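Local coordinates for protein glutathione S-transferase (Pseudomonas protegens, PDB 4IKH) that is a member of the glutathione S-transferase superfamily that binds glutathione and probably catalyses glutathione conjugation as a dimer, at residues L65-S68 against P74-L77; Q85-F90 against L96-D101; R154-A159 against E203-D208. One frame throughout, in Å; residues are numbered along the deposited sequence.

Contact 1: L65-S68 against P74-L77; sequences LSVS and PAIL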
# COMPACT_ATOMS: atom_id res chain seq x y z
N LEU A 65 2.41 1.54 -20.80
CA LEU A 65 1.23 0.87 -20.25
C LEU A 65 1.34 -0.65 -20.23
O LEU A 65 0.67 -1.31 -19.44
CB LEU A 65 -0.03 1.31 -20.98
CG LEU A 65 -0.50 2.75 -20.77
CD1 LEU A 65 -1.85 2.98 -21.44
CD2 LEU A 65 -0.57 3.08 -19.28
N SER A 66 2.17 -1.21 -21.11
CA SER A 66 2.33 -2.66 -21.18
C SER A 66 3.05 -3.24 -19.96
O SER A 66 2.89 -4.42 -19.63
CB SER A 66 3.04 -3.07 -22.48
OG SER A 66 4.29 -2.40 -22.63
N VAL A 67 3.84 -2.41 -19.27
CA VAL A 67 4.51 -2.86 -18.05
C VAL A 67 3.89 -2.22 -16.80
O VAL A 67 4.02 -2.75 -15.70
CB VAL A 67 6.05 -2.61 -18.09
CG1 VAL A 67 6.67 -3.31 -19.29
CG2 VAL A 67 6.38 -1.12 -18.11
N SER A 68 3.20 -1.10 -16.98
CA SER A 68 2.52 -0.42 -15.88
C SER A 68 1.19 0.16 -16.35
O SER A 68 1.13 1.32 -16.75
CB SER A 68 3.39 0.70 -15.27
OG SER A 68 2.65 1.44 -14.30
N PRO A 74 7.39 3.83 -10.35
CA PRO A 74 8.34 3.01 -11.08
C PRO A 74 7.73 1.72 -11.61
O PRO A 74 6.70 1.25 -11.13
CB PRO A 74 9.37 2.64 -10.01
CG PRO A 74 8.58 2.57 -8.76
CD PRO A 74 7.55 3.67 -8.89
N ALA A 75 8.40 1.17 -12.62
CA ALA A 75 8.11 -0.16 -13.11
C ALA A 75 9.44 -0.80 -13.49
O ALA A 75 10.36 -0.10 -13.91
CB ALA A 75 7.17 -0.10 -14.32
N ILE A 76 9.55 -2.11 -13.33
CA ILE A 76 10.74 -2.80 -13.81
C ILE A 76 10.40 -3.90 -14.80
O ILE A 76 9.25 -4.35 -14.91
CB ILE A 76 11.60 -3.41 -12.68
CG1 ILE A 76 10.88 -4.60 -12.03
CG2 ILE A 76 12.01 -2.35 -11.66
CD1 ILE A 76 11.74 -5.32 -10.98
N LEU A 77 11.42 -4.32 -15.53
CA LEU A 77 11.33 -5.47 -16.40
C LEU A 77 12.62 -6.25 -16.20
O LEU A 77 13.70 -5.80 -16.62
CB LEU A 77 11.17 -5.03 -17.86
CG LEU A 77 11.32 -6.11 -18.94
CD1 LEU A 77 10.53 -7.35 -18.58
CD2 LEU A 77 10.86 -5.56 -20.28

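Contact 2: Q85-F90 against L96-D101; sequences QPLALF and LIYLAD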
# COMPACT_ATOMS: atom_id res chain seq x y z
N GLN A 85 12.43 -16.59 -16.89
CA GLN A 85 11.51 -15.95 -17.81
C GLN A 85 11.50 -14.47 -17.49
O GLN A 85 11.78 -14.08 -16.35
CB GLN A 85 10.11 -16.54 -17.64
CG GLN A 85 10.00 -18.02 -17.97
CD GLN A 85 9.50 -18.28 -19.38
OE1 GLN A 85 8.85 -17.42 -19.98
NE2 GLN A 85 9.79 -19.46 -19.91
N PRO A 86 11.19 -13.62 -18.48
CA PRO A 86 11.15 -12.18 -18.21
C PRO A 86 9.95 -11.83 -17.32
O PRO A 86 8.91 -12.49 -17.40
CB PRO A 86 10.97 -11.56 -19.60
CG PRO A 86 11.38 -12.64 -20.57
CD PRO A 86 10.99 -13.92 -19.91
N LEU A 87 10.11 -10.81 -16.49
CA LEU A 87 9.06 -10.40 -15.56
C LEU A 87 8.91 -8.88 -15.53
O LEU A 87 9.89 -8.16 -15.33
CB LEU A 87 9.34 -10.92 -14.15
CG LEU A 87 8.37 -10.47 -13.05
CD1 LEU A 87 6.97 -10.94 -13.36
CD2 LEU A 87 8.80 -10.96 -11.68
N ALA A 88 7.69 -8.41 -15.73
CA ALA A 88 7.38 -7.00 -15.58
C ALA A 88 6.66 -6.80 -14.25
O ALA A 88 5.86 -7.64 -13.84
CB ALA A 88 6.53 -6.51 -16.74
N LEU A 89 6.96 -5.69 -13.57
CA LEU A 89 6.27 -5.33 -12.34
C LEU A 89 6.09 -3.82 -12.23
O LEU A 89 6.96 -3.05 -12.63
CB LEU A 89 7.05 -5.83 -11.12
CG LEU A 89 7.04 -7.31 -10.76
CD1 LEU A 89 7.96 -7.55 -9.57
CD2 LEU A 89 5.64 -7.80 -10.47
N PHE A 90 4.94 -3.40 -11.70
CA PHE A 90 4.77 -2.02 -11.28
C PHE A 90 4.44 -2.03 -9.78
O PHE A 90 4.34 -3.10 -9.18
CB PHE A 90 3.75 -1.23 -12.13
CG PHE A 90 2.31 -1.64 -11.95
CD1 PHE A 90 1.80 -2.76 -12.60
CD2 PHE A 90 1.44 -0.86 -11.20
CE1 PHE A 90 0.46 -3.12 -12.46
CE2 PHE A 90 0.11 -1.21 -11.05
CZ PHE A 90 -0.39 -2.35 -11.68
N LEU A 96 10.04 -3.65 -4.39
CA LEU A 96 10.92 -3.75 -3.21
C LEU A 96 10.93 -5.17 -2.66
O LEU A 96 11.99 -5.74 -2.41
CB LEU A 96 10.47 -2.78 -2.11
CG LEU A 96 10.80 -1.31 -2.36
CD1 LEU A 96 10.37 -0.43 -1.19
CD2 LEU A 96 12.29 -1.16 -2.63
N ILE A 97 9.75 -5.76 -2.49
CA ILE A 97 9.63 -7.11 -1.95
C ILE A 97 10.26 -8.11 -2.92
O ILE A 97 10.96 -9.03 -2.51
CB ILE A 97 8.16 -7.50 -1.70
CG1 ILE A 97 7.59 -6.75 -0.50
CG2 ILE A 97 8.05 -9.01 -1.46
CD1 ILE A 97 6.11 -7.08 -0.24
N TYR A 98 10.00 -7.91 -4.21
CA TYR A 98 10.58 -8.78 -5.23
C TYR A 98 12.09 -8.76 -5.16
O TYR A 98 12.72 -9.81 -5.03
CB TYR A 98 10.12 -8.35 -6.63
CG TYR A 98 10.85 -9.07 -7.73
CD1 TYR A 98 10.70 -10.44 -7.92
CD2 TYR A 98 11.71 -8.39 -8.59
CE1 TYR A 98 11.38 -11.11 -8.93
CE2 TYR A 98 12.40 -9.05 -9.60
CZ TYR A 98 12.23 -10.41 -9.76
OH TYR A 98 12.90 -11.06 -10.76
N LEU A 99 12.67 -7.57 -5.25
CA LEU A 99 14.13 -7.43 -5.25
C LEU A 99 14.74 -7.90 -3.93
O LEU A 99 15.88 -8.37 -3.90
CB LEU A 99 14.53 -5.98 -5.54
CG LEU A 99 14.13 -5.39 -6.89
CD1 LEU A 99 14.44 -3.91 -6.88
CD2 LEU A 99 14.86 -6.08 -8.04
N ALA A 100 13.98 -7.82 -2.84
CA ALA A 100 14.45 -8.31 -1.55
C ALA A 100 14.58 -9.83 -1.57
O ALA A 100 15.61 -10.38 -1.14
CB ALA A 100 13.51 -7.88 -0.43
N ASP A 101 13.53 -10.49 -2.04
CA ASP A 101 13.48 -11.95 -2.18
C ASP A 101 14.61 -12.44 -3.07
O ASP A 101 15.30 -13.41 -2.75
CB ASP A 101 12.16 -12.37 -2.83
CG ASP A 101 11.01 -12.48 -1.84
OD1 ASP A 101 11.21 -12.31 -0.62
OD2 ASP A 101 9.88 -12.76 -2.30

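Contact 3: R154-A159 against E203-D208; sequences RYVNEA and ELVGID. With GSH (glutathione), chain D.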
# COMPACT_ATOMS: atom_id res chain seq x y z
N ARG A 154 -6.60 19.39 6.04
CA ARG A 154 -6.96 17.99 6.27
C ARG A 154 -5.75 17.08 6.04
O ARG A 154 -5.47 16.18 6.84
CB ARG A 154 -8.09 17.57 5.32
CG ARG A 154 -8.27 16.06 5.17
CD ARG A 154 -9.57 15.71 4.42
NE ARG A 154 -9.63 14.30 4.05
CZ ARG A 154 -9.98 13.32 4.87
NH1 ARG A 154 -10.31 13.59 6.13
NH2 ARG A 154 -10.02 12.06 4.44
N TYR A 155 -5.03 17.33 4.95
CA TYR A 155 -3.89 16.49 4.59
C TYR A 155 -2.58 16.86 5.32
O TYR A 155 -1.73 16.00 5.53
CB TYR A 155 -3.71 16.47 3.07
CG TYR A 155 -4.95 15.91 2.41
CD1 TYR A 155 -5.29 14.57 2.58
CD2 TYR A 155 -5.82 16.71 1.68
CE1 TYR A 155 -6.42 14.03 2.01
CE2 TYR A 155 -6.98 16.18 1.10
CZ TYR A 155 -7.26 14.84 1.28
OH TYR A 155 -8.40 14.28 0.75
N VAL A 156 -2.44 18.12 5.70
CA VAL A 156 -1.34 18.52 6.58
C VAL A 156 -1.50 17.83 7.92
O VAL A 156 -0.57 17.20 8.44
CB VAL A 156 -1.29 20.04 6.74
CG1 VAL A 156 -0.38 20.47 7.93
CG2 VAL A 156 -0.82 20.67 5.45
N ASN A 157 -2.71 17.90 8.47
CA ASN A 157 -3.02 17.26 9.74
C ASN A 157 -2.85 15.75 9.71
O ASN A 157 -2.44 15.15 10.70
CB ASN A 157 -4.42 17.64 10.22
CG ASN A 157 -4.46 19.02 10.85
OD1 ASN A 157 -3.41 19.61 11.11
ND2 ASN A 157 -5.66 19.54 11.11
N GLU A 158 -3.17 15.13 8.57
CA GLU A 158 -2.98 13.69 8.45
C GLU A 158 -1.49 13.37 8.36
O GLU A 158 -1.02 12.39 8.93
CB GLU A 158 -3.74 13.13 7.23
CG GLU A 158 -3.45 11.68 6.91
CD GLU A 158 -3.81 10.72 8.04
OE1 GLU A 158 -4.55 11.10 8.96
OE2 GLU A 158 -3.34 9.56 7.99
N ALA A 159 -0.76 14.21 7.64
CA ALA A 159 0.68 14.07 7.52
C ALA A 159 1.34 14.18 8.91
O ALA A 159 2.25 13.40 9.25
CB ALA A 159 1.23 15.11 6.56
N GLU A 203 7.90 23.29 7.27
CA GLU A 203 7.38 24.16 8.31
C GLU A 203 5.90 23.85 8.54
O GLU A 203 5.45 23.75 9.68
CB GLU A 203 7.56 25.62 7.93
CG GLU A 203 8.83 25.93 7.16
CD GLU A 203 10.02 26.13 8.05
OE1 GLU A 203 9.90 25.87 9.27
OE2 GLU A 203 11.08 26.55 7.55
N LEU A 204 5.17 23.69 7.43
CA LEU A 204 3.74 23.38 7.42
C LEU A 204 3.36 22.23 8.36
O LEU A 204 2.42 22.34 9.14
CB LEU A 204 3.30 23.03 5.99
CG LEU A 204 1.85 23.25 5.55
CD1 LEU A 204 1.39 24.66 5.84
CD2 LEU A 204 1.70 22.95 4.06
N VAL A 205 4.08 21.11 8.26
CA VAL A 205 3.81 19.97 9.15
C VAL A 205 4.62 20.04 10.45
O VAL A 205 4.49 19.16 11.30
CB VAL A 205 4.14 18.62 8.48
CG1 VAL A 205 3.37 18.45 7.14
CG2 VAL A 205 5.65 18.49 8.29
N GLY A 206 5.45 21.07 10.59
CA GLY A 206 6.29 21.20 11.77
C GLY A 206 7.24 20.03 11.93
O GLY A 206 7.20 19.31 12.93
N ILE A 207 8.10 19.84 10.93
CA ILE A 207 8.99 18.68 10.91
C ILE A 207 10.01 18.65 12.07
O ILE A 207 10.40 17.56 12.52
CB ILE A 207 9.73 18.58 9.55
CG1 ILE A 207 10.50 17.26 9.44
CG2 ILE A 207 10.65 19.79 9.33
CD1 ILE A 207 9.60 16.04 9.10
N ASP A 208 10.43 19.81 12.57
CA ASP A 208 11.36 19.83 13.70
C ASP A 208 10.76 19.18 14.96
O ASP A 208 11.49 18.78 15.87
CB ASP A 208 11.89 21.26 14.00
CG ASP A 208 12.76 21.83 12.87
OD1 ASP A 208 13.27 21.04 12.05
OD2 ASP A 208 12.93 23.07 12.79
N1 GSH D . -11.38 9.86 10.11
CA1 GSH D . -10.27 9.63 9.27
C1 GSH D . -10.43 10.38 7.98
O11 GSH D . -11.23 11.37 7.91
O12 GSH D . -9.76 10.04 6.96
CB1 GSH D . -10.18 8.17 8.98
CG1 GSH D . -11.46 7.65 8.32
CD1 GSH D . -11.07 6.34 7.68
OE1 GSH D . -10.24 5.65 8.24
N2 GSH D . -11.63 5.90 6.39
CA2 GSH D . -11.21 4.66 5.82
C2 GSH D . -10.17 4.93 4.73
O2 GSH D . -10.29 5.92 3.99
CB2 GSH D . -12.37 3.94 5.22
SG2 GSH D . -13.54 3.47 6.47
N3 GSH D . -9.03 4.05 4.51
CA3 GSH D . -8.08 4.37 3.44
C3 GSH D . -7.29 3.18 2.99
O31 GSH D . -7.70 2.01 3.17
O32 GSH D . -6.19 3.34 2.40

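Contact 1: L65-S68 against P74-L77
Contact 1 lies at the cis-proline loop of the thioredoxin-like N-terminal domain, where V67 and S68 pack against A75 at the start of strand 75-78. The contact is small, buried and wholly apolar, with no hydrogen bond across it. The methyl of A75 is its meeting point. V67 CG2 stands 4.0 Å from A75 CB. S68 CB also comes within 4.0 Å of A75 CB, so one methyl is touched by two neighbouring residues of the loop. The backbones come nearest at S68 and A75, with their CA atoms 6.2 Å apart. V67 has CG1 anti to the carbonyl carbon (chi1 -57°), which leaves CG2 as the branch that meets the alanine. V67 also packs on A88 of the neighbouring strand 87-90.

The turn between the two segments supplies part of the glutathione site. The peptide bond before P74 is cis, as in glutathione transferases and thioredoxins generally. P74 lines the pocket, and K72 and I73 just before it bind glutathione. S68 turns its hydroxyl anti to the backbone N (chi1 173°). S68 OG is then hydrogen-bonded to K72 O, which ties the two ends of this turn together beside the methyl contact. P74 and I76 point away from the loop and pack on V36 of helix 31-43. A75 points toward the loop instead, and its backbone is hydrogen-bonded to Y26 of strand 23-27.

Contact 2: Q85-F90 against L96-D101
Buried strand-to-helix packing joins L87 and L89 of edge strand 87-90 to the ring of Y98 on helix 92-103. L87 and Y98 reach toward each other from opposite directions. L87 CD2 lies over one face of the ring in a CH-pi contact, 4.2 Å from the ring centroid of Y98 and 28° off the ring normal. Its nearest ring atom is Y98 CE1, on the outer half of the ring. L89 works at the inner end, where its CD1 comes 3.7 Å from Y98 CB. Y98 holds CG anti to its own backbone N (chi1 171°), which sends the ring out from the helix toward the strand. Y98 OH is hydrogen-bonded to D78 OD2, and this fixes the far end of the ring. With the ring of Y98 cut back to an alanine here, L87 CD2 would probably face a gap and D78 OD2 would lose its hydroxyl partner. Y115 of the second subunit meets the Y98 ring edge-to-face, and A112 of that subunit packs on L87, so the contact adjoins the dimer interface. Strand 87-90, paired antiparallel with strand 75-78 and followed by a helix that packs back on the sheet, completes the beta-beta-alpha end of the thioredoxin fold.

Contact 3: R154-A159 against E203-D208
The helical segment 154-159 does two unlike jobs: V156 packs on L204 of a turn, while R154 reaches away from that turn to grip a glutathione. V156 CG1 sits 3.6 Å from the backbone atom L204 O. The other branch, V156 CG2, meets L204 CD2 at 3.7 Å, the two side chains crossing at about a right angle. One helical turn on, A159 CB is 4.0 Å from V205 CG1.

The partner segment is a type I beta turn from E203 to G206, closed by G206 N bonding to E203 O. It belongs to the loop between helices 183-196 and 211-220 of the all-helical C-terminal domain, and the contact fastens that loop to helix 150-170.

R154 is extended from CG to NE, and its CG lies over the centre of the Y155 ring. Its guanidinium binds both oxygens of one glutathione carboxylate. R154 NH1 donates to glutathione O11 at 3.0 Å, almost straight at 176°, with O11 near the guanidinium plane. R154 NH2 donates to glutathione O12 at 3.2 Å, more bent at 148°. This glutathione is also hydrogen-bonded to N32 of the second subunit, and F137 of that subunit makes a cation-pi contact with R154.

In the fold
The three contacts follow in series along the chain; none nests in or crosses another. Contact 1 closes five residues without helix or strand between the loop after helix 62-65 and strand 75-78. Contact 2 then closes another five, four of them the start of helix 92-103, and joins that helix to strand 87-90. These two contacts touch through the antiparallel pair 75-78 and 87-90, where I76 N probably bonds to L89 O at 2.8 Å. Contact 3 closes a much longer path of 43 residues within the C-terminal domain. It lies across the chain's centre, about 32 Å from contact 1, centre to centre. Contacts 2 and 3 both reach the second subunit.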